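ABC transporter, substrate-binding protein (Streptococcus pneumoniae, PDB 5G5Y) binds short- and long-chain fructooligosaccharides, preferring tetrasaccharides and larger, as the solute-binding component of the FusABC-MsmK importer. Local coordinates at residues Gly216-Thr221 with Ile481-Tyr486; Leu210-Asp215 with Asn420-Val425; Gly204-His209 with Arg299-Gly304; Ala440-Tyr445 with Lys468-Tyr473. All coordinates share one frame; numbering follows the deposited sequence.

Contact 1: residues Gly216-Thr221 with Ile481-Tyr486; sequences GKVDFT and IKQKYY. With CA (calcium ion), chain D.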
# COMPACT_ATOMS: atom_id res chain seq x y z
N GLY A 216 -9.70 -21.16 5.55
CA GLY A 216 -10.27 -20.61 4.31
C GLY A 216 -11.42 -19.65 4.59
O GLY A 216 -12.11 -19.28 3.67
N LYS A 217 -11.66 -19.32 5.86
CA LYS A 217 -12.76 -18.45 6.24
C LYS A 217 -12.28 -17.05 6.55
O LYS A 217 -11.33 -16.85 7.31
CB LYS A 217 -13.53 -19.02 7.43
CG LYS A 217 -14.15 -20.39 7.10
CD LYS A 217 -14.86 -20.44 5.74
CE LYS A 217 -15.81 -21.63 5.65
NZ LYS A 217 -16.21 -21.89 4.24
N VAL A 218 -12.97 -16.09 5.96
CA VAL A 218 -12.63 -14.69 6.17
C VAL A 218 -13.05 -14.38 7.62
O VAL A 218 -14.05 -14.90 8.09
CB VAL A 218 -13.31 -13.74 5.15
CG1 VAL A 218 -12.96 -14.11 3.72
CG2 VAL A 218 -14.82 -13.72 5.30
N ASP A 219 -12.27 -13.60 8.33
CA ASP A 219 -12.56 -13.24 9.73
C ASP A 219 -12.53 -11.73 9.93
O ASP A 219 -11.54 -11.05 9.61
CB ASP A 219 -11.54 -13.95 10.64
CG ASP A 219 -11.78 -13.73 12.15
OD1 ASP A 219 -12.91 -13.44 12.56
OD2 ASP A 219 -10.83 -13.90 12.93
N PHE A 220 -13.64 -11.18 10.43
CA PHE A 220 -13.70 -9.76 10.80
C PHE A 220 -13.00 -9.60 12.13
O PHE A 220 -13.36 -10.26 13.10
CB PHE A 220 -15.13 -9.26 10.87
CG PHE A 220 -15.26 -7.78 11.03
CD1 PHE A 220 -15.03 -6.95 9.96
CD2 PHE A 220 -15.65 -7.23 12.26
CE1 PHE A 220 -15.18 -5.58 10.09
CE2 PHE A 220 -15.78 -5.85 12.39
CZ PHE A 220 -15.55 -5.05 11.30
N THR A 221 -11.94 -8.81 12.18
CA THR A 221 -11.09 -8.81 13.36
C THR A 221 -11.67 -8.00 14.52
O THR A 221 -11.36 -8.26 15.67
CB THR A 221 -9.71 -8.25 13.02
OG1 THR A 221 -9.89 -6.97 12.43
CG2 THR A 221 -8.97 -9.17 12.06
N ILE A 481 -20.48 -11.44 1.62
CA ILE A 481 -19.98 -10.92 0.35
C ILE A 481 -18.46 -11.18 0.20
O ILE A 481 -18.00 -11.69 -0.84
CB ILE A 481 -20.28 -9.44 0.14
CG1 ILE A 481 -21.80 -9.26 -0.04
CG2 ILE A 481 -19.50 -8.91 -1.06
CD1 ILE A 481 -22.27 -7.86 0.26
N LYS A 482 -17.71 -10.85 1.24
CA LYS A 482 -16.26 -11.04 1.22
C LYS A 482 -15.90 -12.51 1.03
O LYS A 482 -14.99 -12.87 0.25
CB LYS A 482 -15.62 -10.43 2.47
CG LYS A 482 -15.69 -8.90 2.56
CD LYS A 482 -14.65 -8.23 1.68
CE LYS A 482 -14.74 -6.70 1.71
NZ LYS A 482 -13.61 -6.10 0.94
N GLN A 483 -16.62 -13.38 1.74
CA GLN A 483 -16.38 -14.81 1.62
C GLN A 483 -16.72 -15.31 0.23
O GLN A 483 -16.03 -16.16 -0.30
CB GLN A 483 -17.19 -15.60 2.68
CG GLN A 483 -16.84 -17.05 2.79
CD GLN A 483 -15.47 -17.27 3.38
OE1 GLN A 483 -15.22 -16.89 4.51
NE2 GLN A 483 -14.59 -17.95 2.64
N LYS A 484 -17.82 -14.81 -0.35
CA LYS A 484 -18.18 -15.20 -1.69
C LYS A 484 -17.05 -14.92 -2.70
O LYS A 484 -16.66 -15.79 -3.49
CB LYS A 484 -19.48 -14.50 -2.11
CG LYS A 484 -19.98 -14.79 -3.52
CD LYS A 484 -21.27 -14.01 -3.81
CE LYS A 484 -20.99 -12.55 -4.10
NZ LYS A 484 -22.20 -11.80 -4.55
N TYR A 485 -16.54 -13.71 -2.70
CA TYR A 485 -15.45 -13.38 -3.61
C TYR A 485 -14.15 -14.13 -3.31
O TYR A 485 -13.42 -14.48 -4.24
CB TYR A 485 -15.23 -11.88 -3.66
CG TYR A 485 -16.31 -11.19 -4.44
CD1 TYR A 485 -16.28 -11.17 -5.84
CD2 TYR A 485 -17.40 -10.59 -3.80
CE1 TYR A 485 -17.28 -10.58 -6.56
CE2 TYR A 485 -18.40 -9.98 -4.52
CZ TYR A 485 -18.35 -9.99 -5.91
OH TYR A 485 -19.35 -9.40 -6.67
N TYR A 486 -13.88 -14.40 -2.03
CA TYR A 486 -12.70 -15.19 -1.64
C TYR A 486 -12.77 -16.59 -2.23
O TYR A 486 -11.80 -17.08 -2.86
CB TYR A 486 -12.53 -15.24 -0.12
CG TYR A 486 -11.28 -15.99 0.24
CD1 TYR A 486 -10.05 -15.38 0.14
CD2 TYR A 486 -11.30 -17.34 0.61
CE1 TYR A 486 -8.88 -16.05 0.43
CE2 TYR A 486 -10.10 -18.03 0.91
CZ TYR A 486 -8.89 -17.35 0.80
OH TYR A 486 -7.63 -17.92 1.04
CA CA D . -14.49 -12.18 13.93
O HOH W 1 -15.88 -12.55 11.78
O HOH W 2 -14.52 -14.48 14.29
O HOH W 3 -16.34 -13.46 14.98

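Contact 2: residues Leu210-Asp215 with Asn420-Val425; sequences LVVGND and NNYPRV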
# COMPACT_ATOMS: atom_id res chain seq x y z
N LEU A 210 -9.99 -7.23 8.43
CA LEU A 210 -10.30 -8.49 7.77
C LEU A 210 -9.05 -9.31 7.52
O LEU A 210 -8.14 -8.86 6.80
CB LEU A 210 -11.01 -8.21 6.46
CG LEU A 210 -11.79 -9.36 5.86
CD1 LEU A 210 -13.11 -9.56 6.59
CD2 LEU A 210 -12.07 -9.05 4.39
N VAL A 211 -9.02 -10.50 8.11
CA VAL A 211 -7.97 -11.51 7.81
C VAL A 211 -8.60 -12.77 7.21
O VAL A 211 -9.83 -12.89 7.17
CB VAL A 211 -7.12 -11.84 9.07
CG1 VAL A 211 -6.38 -10.59 9.52
CG2 VAL A 211 -7.96 -12.42 10.19
N VAL A 212 -7.76 -13.69 6.75
CA VAL A 212 -8.22 -14.97 6.18
C VAL A 212 -7.58 -16.06 6.99
O VAL A 212 -6.38 -16.16 7.01
CB VAL A 212 -7.83 -15.17 4.70
CG1 VAL A 212 -8.43 -16.48 4.16
CG2 VAL A 212 -8.31 -14.01 3.87
N GLY A 213 -8.40 -16.86 7.68
CA GLY A 213 -7.93 -17.95 8.52
C GLY A 213 -7.44 -19.12 7.70
O GLY A 213 -7.81 -19.29 6.53
N ASN A 214 -6.58 -19.93 8.31
CA ASN A 214 -6.06 -21.10 7.59
C ASN A 214 -7.14 -22.20 7.30
O ASN A 214 -6.87 -23.18 6.57
CB ASN A 214 -4.83 -21.67 8.32
CG ASN A 214 -3.64 -20.75 8.20
OD1 ASN A 214 -3.59 -19.90 7.30
ND2 ASN A 214 -2.69 -20.89 9.11
N ASP A 215 -8.33 -22.03 7.84
CA ASP A 215 -9.51 -22.79 7.38
C ASP A 215 -10.19 -22.26 6.10
O ASP A 215 -11.14 -22.86 5.60
CB ASP A 215 -10.52 -22.89 8.51
CG ASP A 215 -11.04 -21.55 8.99
OD1 ASP A 215 -10.58 -20.46 8.54
OD2 ASP A 215 -11.93 -21.59 9.88
N ASN A 420 -2.77 -17.12 3.72
CA ASN A 420 -3.33 -16.14 2.82
C ASN A 420 -3.68 -14.85 3.49
O ASN A 420 -3.95 -14.80 4.69
CB ASN A 420 -4.58 -16.71 2.13
CG ASN A 420 -4.21 -17.77 1.08
OD1 ASN A 420 -3.45 -17.50 0.15
ND2 ASN A 420 -4.66 -18.95 1.27
N ASN A 421 -3.71 -13.81 2.68
CA ASN A 421 -4.42 -12.55 3.02
C ASN A 421 -5.63 -12.41 2.08
O ASN A 421 -5.96 -13.36 1.36
CB ASN A 421 -3.48 -11.33 3.01
CG ASN A 421 -2.90 -11.02 1.65
OD1 ASN A 421 -3.21 -11.71 0.68
ND2 ASN A 421 -2.09 -9.97 1.56
N TYR A 422 -6.34 -11.28 2.15
CA TYR A 422 -7.58 -11.10 1.38
C TYR A 422 -7.23 -10.49 0.01
O TYR A 422 -6.60 -9.41 -0.03
CB TYR A 422 -8.59 -10.17 2.10
CG TYR A 422 -9.94 -10.28 1.40
CD1 TYR A 422 -10.78 -11.33 1.68
CD2 TYR A 422 -10.32 -9.39 0.39
CE1 TYR A 422 -11.99 -11.48 0.99
CE2 TYR A 422 -11.52 -9.55 -0.31
CZ TYR A 422 -12.33 -10.60 -0.02
OH TYR A 422 -13.54 -10.72 -0.70
N PRO A 423 -7.63 -11.15 -1.09
CA PRO A 423 -7.19 -10.70 -2.41
C PRO A 423 -7.97 -9.47 -2.92
O PRO A 423 -9.14 -9.28 -2.59
CB PRO A 423 -7.43 -11.92 -3.29
CG PRO A 423 -8.59 -12.60 -2.65
CD PRO A 423 -8.46 -12.37 -1.18
N ARG A 424 -7.32 -8.69 -3.76
CA ARG A 424 -7.90 -7.45 -4.33
C ARG A 424 -8.92 -7.74 -5.45
O ARG A 424 -8.73 -7.28 -6.55
CB ARG A 424 -6.75 -6.61 -4.94
CG ARG A 424 -5.75 -6.00 -3.98
CD ARG A 424 -6.52 -5.27 -2.91
NE ARG A 424 -5.73 -4.29 -2.19
CZ ARG A 424 -5.94 -3.94 -0.92
NH1 ARG A 424 -6.91 -4.48 -0.19
NH2 ARG A 424 -5.16 -3.04 -0.36
N VAL A 425 -9.99 -8.47 -5.14
CA VAL A 425 -10.92 -8.96 -6.16
C VAL A 425 -11.68 -7.81 -6.78
O VAL A 425 -11.87 -6.81 -6.15
CB VAL A 425 -11.91 -10.00 -5.58
CG1 VAL A 425 -11.19 -11.31 -5.34
CG2 VAL A 425 -12.59 -9.47 -4.31
O HOH W 4 -4.75 -13.04 6.77
O HOH W 5 -4.88 -18.04 5.62
O HOH W 6 -6.03 -19.52 3.65

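Contact 3: residues Gly204-His209 with Arg299-Gly304; sequences GDNDDH and RTNGMG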
# COMPACT_ATOMS: atom_id res chain seq x y z
N GLY A 204 -5.22 -10.54 15.75
CA GLY A 204 -4.80 -9.19 15.48
C GLY A 204 -5.78 -8.43 14.62
O GLY A 204 -6.98 -8.72 14.61
N ASP A 205 -5.26 -7.43 13.91
CA ASP A 205 -6.10 -6.43 13.23
C ASP A 205 -5.36 -5.81 12.04
O ASP A 205 -4.14 -5.83 11.96
CB ASP A 205 -6.50 -5.34 14.24
CG ASP A 205 -7.64 -4.44 13.74
OD1 ASP A 205 -8.48 -4.92 12.92
OD2 ASP A 205 -7.69 -3.24 14.20
N ASN A 206 -6.11 -5.23 11.11
CA ASN A 206 -5.50 -4.43 10.05
C ASN A 206 -6.50 -3.38 9.61
O ASN A 206 -7.62 -3.35 10.14
CB ASN A 206 -5.02 -5.32 8.90
CG ASN A 206 -6.13 -6.13 8.27
OD1 ASN A 206 -7.26 -5.66 8.09
ND2 ASN A 206 -5.80 -7.36 7.88
N ASP A 207 -6.11 -2.52 8.67
CA ASP A 207 -6.97 -1.38 8.29
C ASP A 207 -8.28 -1.80 7.65
O ASP A 207 -9.20 -1.00 7.63
CB ASP A 207 -6.20 -0.39 7.40
CG ASP A 207 -5.16 0.41 8.17
OD1 ASP A 207 -5.21 0.39 9.44
OD2 ASP A 207 -4.30 1.07 7.54
N ASP A 208 -8.37 -3.01 7.10
CA ASP A 208 -9.65 -3.55 6.60
C ASP A 208 -10.47 -4.30 7.67
O ASP A 208 -11.58 -4.73 7.40
CB ASP A 208 -9.40 -4.55 5.47
CG ASP A 208 -8.69 -3.93 4.29
OD1 ASP A 208 -9.08 -2.85 3.83
OD2 ASP A 208 -7.70 -4.53 3.80
N HIS A 209 -9.89 -4.48 8.86
CA HIS A 209 -10.43 -5.36 9.91
C HIS A 209 -10.80 -6.73 9.36
O HIS A 209 -11.82 -7.31 9.75
CB HIS A 209 -11.62 -4.73 10.62
CG HIS A 209 -11.38 -3.33 11.09
ND1 HIS A 209 -10.35 -3.00 11.95
CD2 HIS A 209 -12.00 -2.17 10.79
CE1 HIS A 209 -10.33 -1.69 12.12
NE2 HIS A 209 -11.33 -1.17 11.44
N ARG A 299 -1.36 -10.25 8.89
CA ARG A 299 -1.01 -9.70 7.59
C ARG A 299 -2.02 -8.63 7.20
O ARG A 299 -3.25 -8.79 7.41
CB ARG A 299 -1.02 -10.79 6.57
CG ARG A 299 0.05 -11.79 6.82
CD ARG A 299 -0.06 -12.98 5.87
NE ARG A 299 0.23 -12.58 4.51
CZ ARG A 299 0.21 -13.39 3.45
NH1 ARG A 299 -0.10 -14.70 3.52
NH2 ARG A 299 0.52 -12.87 2.26
N THR A 300 -1.52 -7.52 6.67
CA THR A 300 -2.43 -6.57 6.00
C THR A 300 -2.90 -7.22 4.69
O THR A 300 -2.39 -8.28 4.30
CB THR A 300 -1.74 -5.23 5.56
OG1 THR A 300 -0.84 -5.49 4.46
CG2 THR A 300 -1.01 -4.59 6.72
N ASN A 301 -3.83 -6.53 4.01
CA ASN A 301 -4.25 -6.92 2.68
C ASN A 301 -3.64 -6.03 1.58
O ASN A 301 -4.04 -6.10 0.43
CB ASN A 301 -5.77 -7.00 2.59
CG ASN A 301 -6.35 -7.91 3.66
OD1 ASN A 301 -5.88 -9.05 3.83
ND2 ASN A 301 -7.30 -7.41 4.41
N GLY A 302 -2.60 -5.30 1.94
CA GLY A 302 -1.90 -4.45 0.99
C GLY A 302 -1.24 -5.23 -0.11
O GLY A 302 -0.77 -6.36 0.09
N MET A 303 -1.18 -4.63 -1.30
CA MET A 303 -0.56 -5.29 -2.44
C MET A 303 -0.10 -4.21 -3.41
O MET A 303 -0.83 -3.24 -3.63
CB MET A 303 -1.56 -6.22 -3.12
CG MET A 303 -0.91 -7.27 -4.02
SD MET A 303 -2.03 -8.05 -5.22
CE MET A 303 -1.05 -9.49 -5.60
N GLY A 304 1.07 -4.39 -4.03
CA GLY A 304 1.55 -3.48 -5.07
C GLY A 304 0.80 -3.78 -6.36
O GLY A 304 1.31 -4.44 -7.28
O HOH W 7 -5.18 -4.32 5.25

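Contact 4: residues Ala440-Tyr445 with Lys468-Tyr473; sequences ADMNDY and KELEKY. With ZN (zinc ion), chain H.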
# COMPACT_ATOMS: atom_id res chain seq x y z
N ALA A 440 -19.00 2.86 4.96
CA ALA A 440 -19.33 4.25 5.30
C ALA A 440 -20.07 4.33 6.64
O ALA A 440 -19.86 5.25 7.40
CB ALA A 440 -20.10 4.93 4.20
N ASP A 441 -20.92 3.35 6.94
CA ASP A 441 -21.67 3.33 8.18
C ASP A 441 -20.85 2.89 9.36
O ASP A 441 -21.01 3.43 10.47
CB ASP A 441 -22.88 2.39 8.08
CG ASP A 441 -24.06 2.97 7.28
OD1 ASP A 441 -24.02 4.12 6.76
OD2 ASP A 441 -25.06 2.23 7.23
N MET A 442 -20.04 1.84 9.17
CA MET A 442 -19.42 1.20 10.33
C MET A 442 -17.97 1.63 10.66
O MET A 442 -17.62 1.57 11.82
CB MET A 442 -19.56 -0.32 10.35
CG MET A 442 -18.59 -1.13 9.56
SD MET A 442 -18.85 -2.90 9.88
CE MET A 442 -17.79 -3.42 8.52
N ASN A 443 -17.21 2.11 9.68
CA ASN A 443 -15.76 2.30 9.87
C ASN A 443 -15.45 3.33 10.95
O ASN A 443 -14.67 3.05 11.88
CB ASN A 443 -15.04 2.63 8.55
CG ASN A 443 -14.89 1.40 7.66
OD1 ASN A 443 -15.26 0.29 8.06
ND2 ASN A 443 -14.34 1.58 6.48
N ASP A 444 -16.07 4.50 10.85
CA ASP A 444 -15.85 5.55 11.85
C ASP A 444 -16.37 5.12 13.21
O ASP A 444 -15.75 5.43 14.21
CB ASP A 444 -16.50 6.89 11.43
CG ASP A 444 -15.79 7.57 10.22
OD1 ASP A 444 -14.58 7.39 10.03
OD2 ASP A 444 -16.45 8.32 9.45
N TYR A 445 -17.47 4.38 13.24
CA TYR A 445 -18.03 3.82 14.50
C TYR A 445 -17.04 2.89 15.22
O TYR A 445 -16.85 2.96 16.44
CB TYR A 445 -19.35 3.09 14.22
CG TYR A 445 -19.91 2.36 15.39
CD1 TYR A 445 -20.52 3.04 16.45
CD2 TYR A 445 -19.84 0.98 15.47
CE1 TYR A 445 -21.02 2.35 17.54
CE2 TYR A 445 -20.32 0.28 16.55
CZ TYR A 445 -20.92 0.98 17.61
OH TYR A 445 -21.40 0.27 18.70
N LYS A 468 -23.76 -6.06 18.50
CA LYS A 468 -25.11 -5.93 17.96
C LYS A 468 -25.26 -4.75 16.98
O LYS A 468 -25.97 -4.83 15.98
CB LYS A 468 -26.14 -5.75 19.11
CG LYS A 468 -26.31 -6.97 19.99
CD LYS A 468 -27.39 -6.68 21.04
CE LYS A 468 -27.45 -7.72 22.15
NZ LYS A 468 -27.23 -9.08 21.62
N GLU A 469 -24.60 -3.64 17.31
CA GLU A 469 -24.62 -2.45 16.47
C GLU A 469 -23.93 -2.74 15.11
O GLU A 469 -24.40 -2.33 14.07
CB GLU A 469 -23.92 -1.31 17.20
CG GLU A 469 -24.44 0.02 16.87
CD GLU A 469 -25.92 0.21 17.22
OE1 GLU A 469 -26.50 -0.40 18.13
OE2 GLU A 469 -26.45 1.09 16.60
N LEU A 470 -22.82 -3.48 15.15
CA LEU A 470 -22.16 -3.90 13.93
C LEU A 470 -23.06 -4.74 13.05
O LEU A 470 -23.05 -4.59 11.83
CB LEU A 470 -20.85 -4.67 14.27
CG LEU A 470 -19.72 -3.90 14.92
CD1 LEU A 470 -18.52 -4.81 15.12
CD2 LEU A 470 -19.32 -2.69 14.10
N GLU A 471 -23.86 -5.62 13.66
CA GLU A 471 -24.83 -6.40 12.89
C GLU A 471 -25.95 -5.53 12.35
O GLU A 471 -26.36 -5.73 11.22
CB GLU A 471 -25.40 -7.59 13.68
CG GLU A 471 -26.39 -8.45 12.89
CD GLU A 471 -25.84 -8.91 11.52
OE1 GLU A 471 -24.58 -8.97 11.35
OE2 GLU A 471 -26.63 -9.21 10.61
N LYS A 472 -26.43 -4.55 13.11
CA LYS A 472 -27.38 -3.60 12.54
C LYS A 472 -26.84 -2.87 11.31
O LYS A 472 -27.61 -2.54 10.40
CB LYS A 472 -27.84 -2.58 13.56
CG LYS A 472 -28.71 -3.16 14.66
CD LYS A 472 -28.84 -2.13 15.76
CE LYS A 472 -29.45 -2.65 17.03
NZ LYS A 472 -29.51 -1.51 17.99
N TYR A 473 -25.53 -2.58 11.31
CA TYR A 473 -24.89 -1.98 10.15
C TYR A 473 -24.61 -2.96 9.01
O TYR A 473 -24.17 -2.52 7.93
CB TYR A 473 -23.58 -1.30 10.51
CG TYR A 473 -23.69 -0.01 11.29
CD1 TYR A 473 -24.56 1.01 10.90
CD2 TYR A 473 -22.89 0.20 12.39
CE1 TYR A 473 -24.62 2.20 11.60
CE2 TYR A 473 -22.93 1.38 13.09
CZ TYR A 473 -23.80 2.38 12.69
OH TYR A 473 -23.82 3.52 13.44
ZN ZN H . -26.74 2.73 6.20
O HOH W 8 -24.78 -0.40 6.45

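Contact 1: residues Gly216-Thr221 with Ile481-Tyr486
Gln-483 reaches from helix 475-492 to the backbone leading into strand 218-220 and holds it with both halves of its amide. OE1 accepts from Val-218 N at 2.8 Å in a nearly straight bond (171° at the hydrogen), while NE2 donates to Gly-216 O at 3.0 Å, approaching in the plane of that carbonyl. Two bonds to one amide fix its rotation, and NE2 also meets Asp-487 OD1 one turn on. With CG opposite the backbone N (chi1 -171°) and a bend at chi2, the chain swings from the helix flank toward the strand. Glutamine suits the place because it brings one acceptor and one donor to a peptide N-H and a peptide C=O.

Around this amide the packing is close. Val-218 CG2 packs against it, 3.3 Å from Gln-483 OE1, and the other methyl, CG1, against Tyr-486, 4.0 Å from its CB. Gly-216 has backbone angles at which a CB would press on the preceding carbonyl, which suits glycine. On the exposed side, Lys-217 starts away from the helix; only its aliphatic part brushes the amide, with CD 3.8 Å from Gln-483 OE1. Asp-219 also points away, and its OD1 binds calcium at 2.4 Å, with Phe-220 O, Asp-223, Asn-224 and waters completing the site.

The strand and helix segments run nearly antiparallel, at 155°. Strand 210-212 pairs with this strand through Asp-219 and Val-211, while Phe-220 packs on Leu-475 and Leu-479 of helix 475-492 and on Met-442 and Ile-446 of helix 429-455.

Contact 2: residues Leu210-Asp215 with Asn420-Val425
Leu-210 lays its CD2 methyl over one face of the Tyr-422 ring, 4.1 Å from the centroid and 23° off the ring normal, a CH-pi contact. Its CG stands trans to the backbone N (chi1 -161°), which carries CD2 over the ring. The opposite face is covered by Pro-423 CD from the tyrosine's own segment, so the ring is sandwiched between two aliphatic groups. At the ring edge comes Val-212: its CG2 rests 3.5 Å from Asn-421 O and 4.2 Å from Tyr-422 CB. A leucine with a long branch reaches the face; a compact valine fits against the backbone beside it.

Beyond these apolar groups the two segments are joined through water. One water accepts from Val-212 N at 3.1 Å and donates to Asn-420 O at 2.8 Å. A second accepts from Asn-420 N at 3.0 Å and lies 2.8 Å from Val-212 O and 2.8 Å from Asn-214 OD1.

Farther out, hydrogen bonds to Tyr-422 N from Asn-301 OD1 and from its OH to Lys-482 O tie both ends of the residue, leaving the ring under Leu-210 CD2. Asn-214 secures the turn by bonding to Ser-417 and Val-419, just ahead of Asn-420.

The chemistry is therefore divided: apolar groups cover both faces of the ring, while hydrogen bonds to residues outside the two segments hold its N and OH. Waters bridge the backbone groups, and no direct hydrogen bond crosses between the segments.

Contact 3: residues Gly204-His209 with Arg299-Gly304
The carboxylate of Asp-208 and the side-chain amide of Asn-301 meet edge to edge in almost one plane, 9° apart. Asn-301 ND2 donates to Asp-208 OD2 at 3.0 Å, reaching the oxygen on its anti side. The amide of Asn-206 is turned 74° against that of Asn-301, and its ND2 donates to Arg-299 O at 3.0 Å; its CG sits between the backbone N and the carbonyl carbon (chi1 59°), which turns ND2 that way. The edge of the His-209 ring meets a carboxylate in plane: ND1 donates to the syn lone pair of Asp-205 OD1 at 2.9 Å.

Both asparagines have further work, which is why amides suit these buried positions. ND2 of each also donates to Leu-210 O, so that one carbonyl is gripped twice, and Asn-301 OD1 accepts from Tyr-422 N. A water adds a second link, donating to Asp-208 OD2 at 2.9 Å and accepting from Asn-301 N at the same distance. OD2 thus accepts two hydrogen bonds, which would probably favour the charged carboxylate.

Each backbone is shaped locally. His-209 N bonds to Asn-206 O at 2.8 Å, closing a type I beta turn that brings Asn-206 and Asp-208 to bear on the neighbouring segment 299-304. Thr-300 OG1 accepts from Gly-302 N, an ST turn, and also bonds to His-133 O.

The first loop leads into strand 210-212, and Asp-207 and His-209 touch helix 429-455. The second runs on into strand 305-306, with Met-303 packed against helix 104-109; the side chain of Thr-300 is about 7 Å from that of the substrate-binding Trp-270.

Contact 4: residues Ala440-Tyr445 with Lys468-Tyr473
Tyr-473 packs against helix 429-455, among Asp-441, Met-442 and Tyr-445. Its CB starts 4.1 Å from Met-442 CB, and with CG set opposite the carbonyl carbon (chi1 -72°) the ring is laid across the neighbouring turn. On one flank CD1 comes to 3.6 Å from Asp-441 CB; on the other, CD2 passes Met-442 CB. Farther along, CE2 reaches Tyr-445 CG at 3.9 Å, presenting the edge of the Tyr-473 ring to the face of Tyr-445. The pair is T-shaped, with centroids 5.6 Å apart and planes at 67°. CZ lies 3.7 Å from Asp-441 O, a carbonyl oxygen poised over one face of the ring, and OH, at the tip, is 4.1 Å from the same oxygen.

Helices 429-455 and 459-472 form an antiparallel hairpin, their segments inclined at 156°, and these aromatic side chains fill the space between them. Helix 429-455 is kinked here, since the N atoms of residues 444 and 445 make no bond to the preceding turn.

Two residues of helix 459-472, Leu-470 and Glu-469, also touch the Tyr-445 ring. Leu-470 CD2 meets its edge, a position that suits a branched aliphatic chain, and the methylenes of Glu-469 lie near its tip, CB being 3.3 Å from Tyr-445 OH. The carboxylate of Glu-469 turns instead to Lys-472, in a salt bridge along its own helix.

Asp-441 carries the polar rim. Its OD2 binds zinc at 2.0 Å, with His-437 one turn earlier as a second ligand, and also accepts from a water that donates to Tyr-473 O.

Residues 204-221 are one continuous run supplying the first segments of contacts 3, 2 and 1 in turn; their partners follow as 299-304, 420-425 and 481-486, so these three contacts cross along the chain. Their centres lie close, about 7 Å between contacts 1 and 2 and about 9 Å between 2 and 3. Contacts 1 and 2 share the two-stranded sheet of 210-212 and 218-220. Contact 4, with its centre about 17 Å from that of contact 1, joins helices 429-455 and 459-472 and meets it through Phe-220, which touches Met-442 and Leu-470. The hairpin 210-220, which carries part of one calcium site, is thus tied both to the C-terminal helices and to loops nearer the substrate-binding residues.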